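Local coordinates for protein disulfide isomerase (Pseudomonas aeruginosa, PDB 4N30), which is a thioredoxin-fold oxidoreductase of the DsbA subfamily that probably takes part in introducing disulfide bonds into proteins, at residues P147-Q151 / A152-K156; S166-K169 / L170-I174; D173-S177 / K178-A182. All coordinates share one frame; numbering follows the deposited sequence.

Contact 1. Residues P147-Q151 / A152-K156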
loop_
_atom_site.group_PDB
_atom_site.type_symbol
_atom_site.label_atom_id
_atom_site.label_comp_id
_atom_site.label_asym_id
_atom_site.label_seq_id
_atom_site.Cartn_x
_atom_site.Cartn_y
_atom_site.Cartn_z
ATOM N N PRO A 147 -16.622 -12.778 0.294
ATOM C CA PRO A 147 -17.037 -14.128 -0.206
ATOM C C PRO A 147 -16.640 -14.454 -1.619
ATOM O O PRO A 147 -16.757 -15.625 -1.985
ATOM C CB PRO A 147 -18.574 -14.156 -0.003
ATOM C CG PRO A 147 -18.946 -12.712 -0.118
ATOM C CD PRO A 147 -17.790 -11.862 0.415
ATOM N N GLU A 148 -16.165 -13.484 -2.362
ATOM C CA GLU A 148 -15.606 -13.814 -3.707
ATOM C C GLU A 148 -14.258 -14.532 -3.605
ATOM O O GLU A 148 -13.836 -15.195 -4.597
ATOM C CB GLU A 148 -15.451 -12.541 -4.509
ATOM C CG GLU A 148 -16.826 -11.917 -4.865
ATOM C CD GLU A 148 -17.437 -11.146 -3.694
ATOM O OE1 GLU A 148 -16.688 -10.767 -2.762
ATOM O OE2 GLU A 148 -18.671 -10.921 -3.717
ATOM N N LEU A 149 -13.598 -14.477 -2.444
ATOM C CA LEU A 149 -12.387 -15.230 -2.218
ATOM C C LEU A 149 -12.712 -16.495 -1.486
ATOM O O LEU A 149 -13.781 -16.625 -0.893
ATOM C CB LEU A 149 -11.370 -14.398 -1.418
ATOM C CG LEU A 149 -10.773 -13.187 -2.186
ATOM C CD1 LEU A 149 -9.429 -12.811 -1.573
ATOM C CD2 LEU A 149 -10.507 -13.486 -3.661
ATOM N N ASP A 150 -11.714 -17.393 -1.492
ATOM C CA ASP A 150 -11.816 -18.647 -0.717
ATOM C C ASP A 150 -11.326 -18.308 0.683
ATOM O O ASP A 150 -10.115 -18.139 0.936
ATOM C CB ASP A 150 -10.969 -19.661 -1.464
ATOM C CG ASP A 150 -10.894 -20.973 -0.759
ATOM O OD1 ASP A 150 -10.398 -21.915 -1.454
ATOM O OD2 ASP A 150 -11.236 -21.134 0.421
ATOM N N GLN A 151 -12.301 -18.199 1.602
ATOM C CA GLN A 151 -11.930 -17.657 2.932
ATOM C C GLN A 151 -11.048 -18.584 3.751
ATOM O O GLN A 151 -10.098 -18.155 4.360
ATOM C CB GLN A 151 -13.192 -17.361 3.769
ATOM C CG GLN A 151 -14.364 -16.699 3.084
ATOM C CD GLN A 151 -14.297 -15.211 3.207
ATOM O OE1 GLN A 151 -13.193 -14.646 3.219
ATOM N NE2 GLN A 151 -15.468 -14.550 3.348
ATOM N N ALA A 152 -11.359 -19.894 3.778
ATOM C CA ALA A 152 -10.525 -20.760 4.541
ATOM C C ALA A 152 -9.087 -20.802 3.997
ATOM O O ALA A 152 -8.126 -20.852 4.766
ATOM C CB ALA A 152 -11.067 -22.206 4.609
ATOM N N ARG A 153 -9.020 -20.777 2.660
ATOM C CA ARG A 153 -7.700 -20.716 1.978
ATOM C C ARG A 153 -6.919 -19.418 2.378
ATOM O O ARG A 153 -5.758 -19.424 2.698
ATOM C CB ARG A 153 -7.937 -20.757 0.470
ATOM C CG ARG A 153 -6.656 -20.716 -0.287
ATOM C CD ARG A 153 -6.976 -20.792 -1.765
ATOM N NE ARG A 153 -5.796 -20.420 -2.559
ATOM C CZ ARG A 153 -5.806 -20.210 -3.879
ATOM N NH1 ARG A 153 -6.932 -20.225 -4.535
ATOM N NH2 ARG A 153 -4.675 -19.904 -4.479
ATOM N N LEU A 154 -7.662 -18.327 2.334
ATOM C CA LEU A 154 -7.109 -16.981 2.734
ATOM C C LEU A 154 -6.489 -17.008 4.169
ATOM O O LEU A 154 -5.373 -16.595 4.410
ATOM C CB LEU A 154 -8.223 -15.973 2.534
ATOM C CG LEU A 154 -7.626 -14.555 2.641
ATOM C CD1 LEU A 154 -6.949 -14.132 1.338
ATOM C CD2 LEU A 154 -8.805 -13.581 2.932
ATOM N N GLU A 155 -7.313 -17.599 5.066
ATOM C CA GLU A 155 -6.827 -17.639 6.442
ATOM C C GLU A 155 -5.620 -18.521 6.633
ATOM O O GLU A 155 -4.727 -18.246 7.403
ATOM C CB GLU A 155 -7.956 -18.119 7.356
ATOM C CG GLU A 155 -9.144 -17.131 7.416
ATOM C CD GLU A 155 -10.458 -17.719 7.940
ATOM O OE1 GLU A 155 -10.446 -18.807 8.568
ATOM O OE2 GLU A 155 -11.521 -17.082 7.705
ATOM N N LYS A 156 -5.584 -19.677 5.926
ATOM C CA LYS A 156 -4.422 -20.496 6.042
ATOM C C LYS A 156 -3.175 -19.803 5.561
ATOM O O LYS A 156 -2.102 -19.965 6.120
ATOM C CB LYS A 156 -4.669 -21.853 5.328
ATOM C CG LYS A 156 -3.499 -22.770 5.560
ATOM C CD LYS A 156 -3.613 -24.112 4.826
ATOM C CE LYS A 156 -4.827 -24.871 5.259
ATOM N NZ LYS A 156 -4.795 -26.298 4.732
#

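Contact 2. Residues S166-K169 / L170-I174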
loop_
_atom_site.group_PDB
_atom_site.type_symbol
_atom_site.label_atom_id
_atom_site.label_comp_id
_atom_site.label_asym_id
_atom_site.label_seq_id
_atom_site.Cartn_x
_atom_site.Cartn_y
_atom_site.Cartn_z
ATOM N N SER A 166 7.622 -12.550 4.770
ATOM C CA SER A 166 8.936 -12.008 4.467
ATOM C C SER A 166 8.784 -10.739 3.702
ATOM O O SER A 166 9.531 -9.763 3.946
ATOM C CB SER A 166 9.693 -12.948 3.560
ATOM O OG SER A 166 10.181 -14.063 4.268
ATOM N N ASP A 167 7.801 -10.700 2.764
ATOM C CA ASP A 167 7.676 -9.551 1.900
ATOM C C ASP A 167 7.147 -8.382 2.716
ATOM O O ASP A 167 7.575 -7.224 2.478
ATOM C CB ASP A 167 6.712 -9.818 0.787
ATOM C CG ASP A 167 7.287 -10.791 -0.245
ATOM O OD1 ASP A 167 8.502 -11.055 -0.152
ATOM O OD2 ASP A 167 6.508 -11.277 -1.048
ATOM N N ILE A 168 6.239 -8.619 3.624
ATOM C CA ILE A 168 5.779 -7.576 4.552
ATOM C C ILE A 168 6.925 -7.033 5.393
ATOM O O ILE A 168 7.120 -5.807 5.515
ATOM C CB ILE A 168 4.671 -8.108 5.398
ATOM C CG1 ILE A 168 3.480 -8.405 4.461
ATOM C CG2 ILE A 168 4.275 -7.073 6.466
ATOM C CD1 ILE A 168 2.518 -9.340 5.139
ATOM N N LYS A 169 7.698 -7.934 5.994
ATOM C CA LYS A 169 8.853 -7.580 6.791
ATOM C C LYS A 169 9.856 -6.791 6.008
ATOM O O LYS A 169 10.440 -5.835 6.573
ATOM C CB LYS A 169 9.492 -8.842 7.398
ATOM C CG LYS A 169 8.644 -9.468 8.499
ATOM C CD LYS A 169 9.262 -10.764 9.034
ATOM C CE LYS A 169 8.617 -11.243 10.322
ATOM N NZ LYS A 169 8.827 -12.726 10.443
ATOM N N LEU A 170 10.088 -7.095 4.747
ATOM C CA LEU A 170 11.022 -6.385 3.906
ATOM C C LEU A 170 10.557 -4.948 3.715
ATOM O O LEU A 170 11.374 -3.990 3.764
ATOM C CB LEU A 170 11.171 -7.049 2.519
ATOM C CG LEU A 170 12.242 -6.412 1.621
ATOM C CD1 LEU A 170 13.602 -6.461 2.352
ATOM C CD2 LEU A 170 12.314 -7.172 0.300
ATOM N N ASP A 171 9.265 -4.744 3.403
ATOM C CA ASP A 171 8.764 -3.344 3.293
ATOM C C ASP A 171 8.981 -2.596 4.590
ATOM O O ASP A 171 9.436 -1.435 4.530
ATOM C CB ASP A 171 7.273 -3.323 2.992
ATOM C CG ASP A 171 6.911 -3.583 1.573
ATOM O OD1 ASP A 171 7.830 -3.553 0.670
ATOM O OD2 ASP A 171 5.673 -3.683 1.281
ATOM N N ILE A 172 8.750 -3.222 5.733
ATOM C CA ILE A 172 8.914 -2.559 7.017
ATOM C C ILE A 172 10.392 -2.194 7.280
ATOM O O ILE A 172 10.776 -1.057 7.648
ATOM C CB ILE A 172 8.438 -3.465 8.156
ATOM C CG1 ILE A 172 6.918 -3.625 8.054
ATOM C CG2 ILE A 172 8.794 -2.828 9.533
ATOM C CD1 ILE A 172 6.499 -4.823 8.950
ATOM N N ASP A 173 11.273 -3.116 6.905
ATOM C CA ASP A 173 12.742 -2.933 7.069
ATOM C C ASP A 173 13.211 -1.828 6.163
ATOM O O ASP A 173 14.017 -0.947 6.614
ATOM C CB ASP A 173 13.517 -4.237 6.717
ATOM C CG ASP A 173 13.332 -5.323 7.738
ATOM O OD1 ASP A 173 12.744 -5.118 8.817
ATOM O OD2 ASP A 173 13.772 -6.413 7.298
ATOM N N ILE A 174 12.735 -1.748 4.925
ATOM C CA ILE A 174 13.074 -0.661 4.021
ATOM C C ILE A 174 12.584 0.656 4.574
ATOM O O ILE A 174 13.325 1.683 4.589
ATOM C CB ILE A 174 12.598 -0.886 2.598
ATOM C CG1 ILE A 174 13.367 -2.063 1.990
ATOM C CG2 ILE A 174 12.703 0.367 1.738
ATOM C CD1 ILE A 174 12.723 -2.554 0.742
#

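Contact 3. Residues D173-S177 / K178-A182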
loop_
_atom_site.group_PDB
_atom_site.type_symbol
_atom_site.label_atom_id
_atom_site.label_comp_id
_atom_site.label_asym_id
_atom_site.label_seq_id
_atom_site.Cartn_x
_atom_site.Cartn_y
_atom_site.Cartn_z
ATOM N N ASP A 173 11.273 -3.116 6.905
ATOM C CA ASP A 173 12.742 -2.933 7.069
ATOM C C ASP A 173 13.211 -1.828 6.163
ATOM O O ASP A 173 14.017 -0.947 6.614
ATOM C CB ASP A 173 13.517 -4.237 6.717
ATOM C CG ASP A 173 13.332 -5.323 7.738
ATOM O OD1 ASP A 173 12.744 -5.118 8.817
ATOM O OD2 ASP A 173 13.772 -6.413 7.298
ATOM N N ILE A 174 12.735 -1.748 4.925
ATOM C CA ILE A 174 13.074 -0.661 4.021
ATOM C C ILE A 174 12.584 0.656 4.574
ATOM O O ILE A 174 13.325 1.683 4.589
ATOM C CB ILE A 174 12.598 -0.886 2.598
ATOM C CG1 ILE A 174 13.367 -2.063 1.990
ATOM C CG2 ILE A 174 12.703 0.367 1.738
ATOM C CD1 ILE A 174 12.723 -2.554 0.742
ATOM N N ALA A 175 11.317 0.673 5.040
ATOM C CA ALA A 175 10.805 1.870 5.673
ATOM C C ALA A 175 11.685 2.358 6.774
ATOM O O ALA A 175 12.001 3.562 6.831
ATOM C CB ALA A 175 9.354 1.677 6.107
ATOM N N ARG A 176 12.089 1.477 7.677
ATOM C CA ARG A 176 12.890 1.875 8.821
ATOM C C ARG A 176 14.259 2.326 8.361
ATOM O O ARG A 176 14.770 3.330 8.930
ATOM C CB ARG A 176 12.942 0.741 9.869
ATOM C CG ARG A 176 11.534 0.551 10.522
ATOM C CD ARG A 176 11.565 -0.261 11.812
ATOM N NE ARG A 176 11.965 -1.617 11.458
ATOM C CZ ARG A 176 11.411 -2.765 11.878
ATOM N NH1 ARG A 176 10.358 -2.759 12.749
ATOM N NH2 ARG A 176 11.934 -3.892 11.388
ATOM N N SER A 177 14.824 1.722 7.358
ATOM C CA SER A 177 16.152 2.137 6.797
ATOM C C SER A 177 16.054 3.528 6.271
ATOM O O SER A 177 17.078 4.277 6.184
ATOM C CB SER A 177 16.627 1.176 5.686
ATOM O OG SER A 177 16.079 1.416 4.412
ATOM N N LYS A 178 14.877 3.976 5.829
ATOM C CA LYS A 178 14.667 5.326 5.242
ATOM C C LYS A 178 14.193 6.229 6.353
ATOM O O LYS A 178 13.903 7.400 6.091
ATOM C CB LYS A 178 13.602 5.271 4.147
ATOM C CG LYS A 178 14.072 4.606 2.862
ATOM C CD LYS A 178 12.907 4.703 1.887
ATOM C CE LYS A 178 13.091 3.870 0.639
ATOM N NZ LYS A 178 13.587 4.831 -0.377
ATOM N N GLY A 179 14.103 5.793 7.592
ATOM C CA GLY A 179 13.674 6.707 8.652
ATOM C C GLY A 179 12.173 6.988 8.660
ATOM O O GLY A 179 11.721 7.960 9.323
ATOM N N ILE A 180 11.380 6.149 8.055
ATOM C CA ILE A 180 9.912 6.332 8.001
ATOM C C ILE A 180 9.288 5.775 9.282
ATOM O O ILE A 180 9.644 4.632 9.717
ATOM C CB ILE A 180 9.353 5.554 6.789
ATOM C CG1 ILE A 180 9.864 6.213 5.529
ATOM C CG2 ILE A 180 7.831 5.666 6.716
ATOM C CD1 ILE A 180 9.423 5.553 4.201
ATOM N N THR A 181 8.496 6.527 9.983
ATOM C CA THR A 181 7.954 6.104 11.270
ATOM C C THR A 181 6.448 6.150 11.321
ATOM O O THR A 181 5.890 5.690 12.329
ATOM C CB THR A 181 8.515 6.988 12.416
ATOM O OG1 THR A 181 7.844 8.221 12.452
ATOM C CG2 THR A 181 10.022 7.215 12.377
ATOM N N ALA A 182 5.760 6.828 10.382
ATOM C CA ALA A 182 4.312 7.084 10.507
ATOM C C ALA A 182 3.661 6.813 9.170
ATOM O O ALA A 182 4.333 6.764 8.158
ATOM C CB ALA A 182 4.008 8.505 11.012
#

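Contact 1. Residues P147-Q151 / A152-K156
The backbone is extended at Leu-149 and Asp-150 and turns helical at Gln-151, and the change is recorded by two bonds of the first turn, Leu-154 N to Asp-150 O at 2.8 Å and Glu-155 N to Gln-151 O at 2.9 Å. Asp-150 is the N-cap. Its CG stands anti to its own backbone N (chi1 176°), which folds the carboxylate back over the start of the helix and lets OD2 accept from Arg-153 N at 3.2 Å. The N-H points well at the oxygen, but it reaches OD2 from above the carboxylate plane, 62° out of it. The same fold presses the acid against the foot of the arginine: Asp-150 CG lies 3.2 Å from Arg-153 CB, a tight approach, and Asp-150 OD1 lies 3.6 Å from Arg-153 CD. Beyond that point the arginine runs on extended and crosses the aspartate at about a right angle. Its guanidinium plane is turned 81° from the carboxylate, and Arg-153 NH1 stays 4.9 Å from Asp-150 OD1, too far for a salt bridge, so any attraction between the charges is probably only long-range.

Leu-149, just before the cap, and Leu-154, four residues after it, meet methyl to methyl, CD1 to CD1 at 4.0 Å. This contact is a hydrophobic staple, and it sits beside the capping bond of Asp-150 at the start of helix 151-160. Leu-149 also packs on Ala-112 and Gln-115 of helix 99-131, and Gln-115 is touched by Asp-150 and Arg-153 as well. The two helices are further joined by the disulfide between Cys-111 and Cys-157. On another side of the turn, Glu-155 lays its CG 3.4 Å from Gln-151 O, with the rest of its extended chain passing beside that carbonyl.

Contact 2. Residues S166-K169 / L170-I174
The carboxylate of Asp-173 carries the carbonyl oxygen of Lys-169 over one face: Lys-169 O is 3.2 Å from Asp-173 CG and nearly as close to both carboxylate oxygens, which places it above the flat group. Both are acceptors, so no hydrogen bond joins them; the close approach follows from the helical backbone and the aspartate's chi1. Asp-173 OD1 makes a salt bridge with Arg-176, whose hydrogen bond is weak. Asp-171 repeats the arrangement more loosely, with Asp-167 O 3.8 Å from Asp-171 CG and again over the face. Its oxygens are occupied elsewhere, OD1 by a salt bridge to Arg-91 NE and OD2 by His-92 N; these two bonds probably fix the carboxylate's rotation and favour its charged form. In both aspartates CG sits beside the backbone N (chi1 -71° in Asp-173, -79° in Asp-171), the setting that brings a helical side chain back over the carbonyl four residues earlier.

The backbone beneath is regular alpha helix, part of helix 162-177, with four i to i+4 bonds linking 166-169 to 170-174. The shortest joins Leu-170 N to Ser-166 O at 2.8 Å. Asp-171 N lies 3.1 Å from Asp-167 O, at the long end of the range. The helix is amphipathic. Ile-168 and Ile-172 line its inner side, touching through Ile-168 CG2 and Ile-172 CD1 at 4.0 Å, while the same CD1 of Ile-172 rests 3.6 Å from Ile-168 O. Ile-168 packs on Ala-106, Arg-107 and Glu-110 of helix 99-131 and on His-92 at the end of strand 86-92; Ile-172 faces Leu-93 and Pro-94. Leu-170, by contrast, lies on the exposed side, its CB 3.5 Å from Ser-166 O.

Contact 3. Residues D173-S177 / K178-A182
Ala-175 O takes a straight bond from Ile-180 N at 2.9 Å, and Arg-176 O takes one of the same length from Gly-179 N. These two bonds back into the last turn, with a positive phi at Gly-179 (76°), define a Schellman motif ending helix 162-177. The Gly-179 donor stands high above the carbonyl plane of Arg-176, 68° out of it, as the chain swings round the helix end.

Lys-178 N is shared between two acceptors, Ile-174 O at 3.0 Å and Ala-175 O at 3.1 Å, and both bonds are weak because the N-H points squarely at neither. Each of those carbonyls also has a shorter bond: Ala-175 O has Ile-180 N, and Ile-174 O accepts Ser-177 OG at 2.8 Å. The hydroxyl reaches it because OG lies between its backbone N and carbonyl carbon (chi1 82°), facing back along the helix. Lys-178 O accepts a hydrogen bond from Lys-198 NZ of strand 196-200.

Apolar contacts accompany the bonds. Ile-180 CB comes within 3.9 Å of Ala-175 CB, the hydrophobic contact that commonly goes with a Schellman motif. Ile-174 and Lys-178 run side by side in the same direction, Ile-174 CG2 against Lys-178 CE at 3.7 Å. Ile-174, Ala-175 and Ile-180 all pack on Tyr-61 of strand 56-62, and Ile-180 continues onto Thr-185 and Val-187 of strand 185-190 and Lys-198 of strand 196-200, so the helix end and the loop after it lie against the central sheet.

Overall arrangement
Followed from the N terminus, contact 1 closes before the other two open, while contacts 2 and 3 overlap; each lies between consecutive pieces of chain, so none encloses a long loop. Contact 1 opens helix 151-160 where the loop after helix 99-131 ends. Its centre lies about 23 Å from that of contact 2, on the next helix, 162-177, and the two do not touch. Contact 2 occupies the middle of that helix and contact 3 its C-terminal end; they share Asp-173 and Ile-174, and their centres are about 10 Å apart. Contact 1 thus belongs to the helical part beside helix 99-131, contact 2 lies on the part of helix 162-177 that packs on helix 99-131 and the end of strand 86-92, and contact 3 leads into strand 185-190.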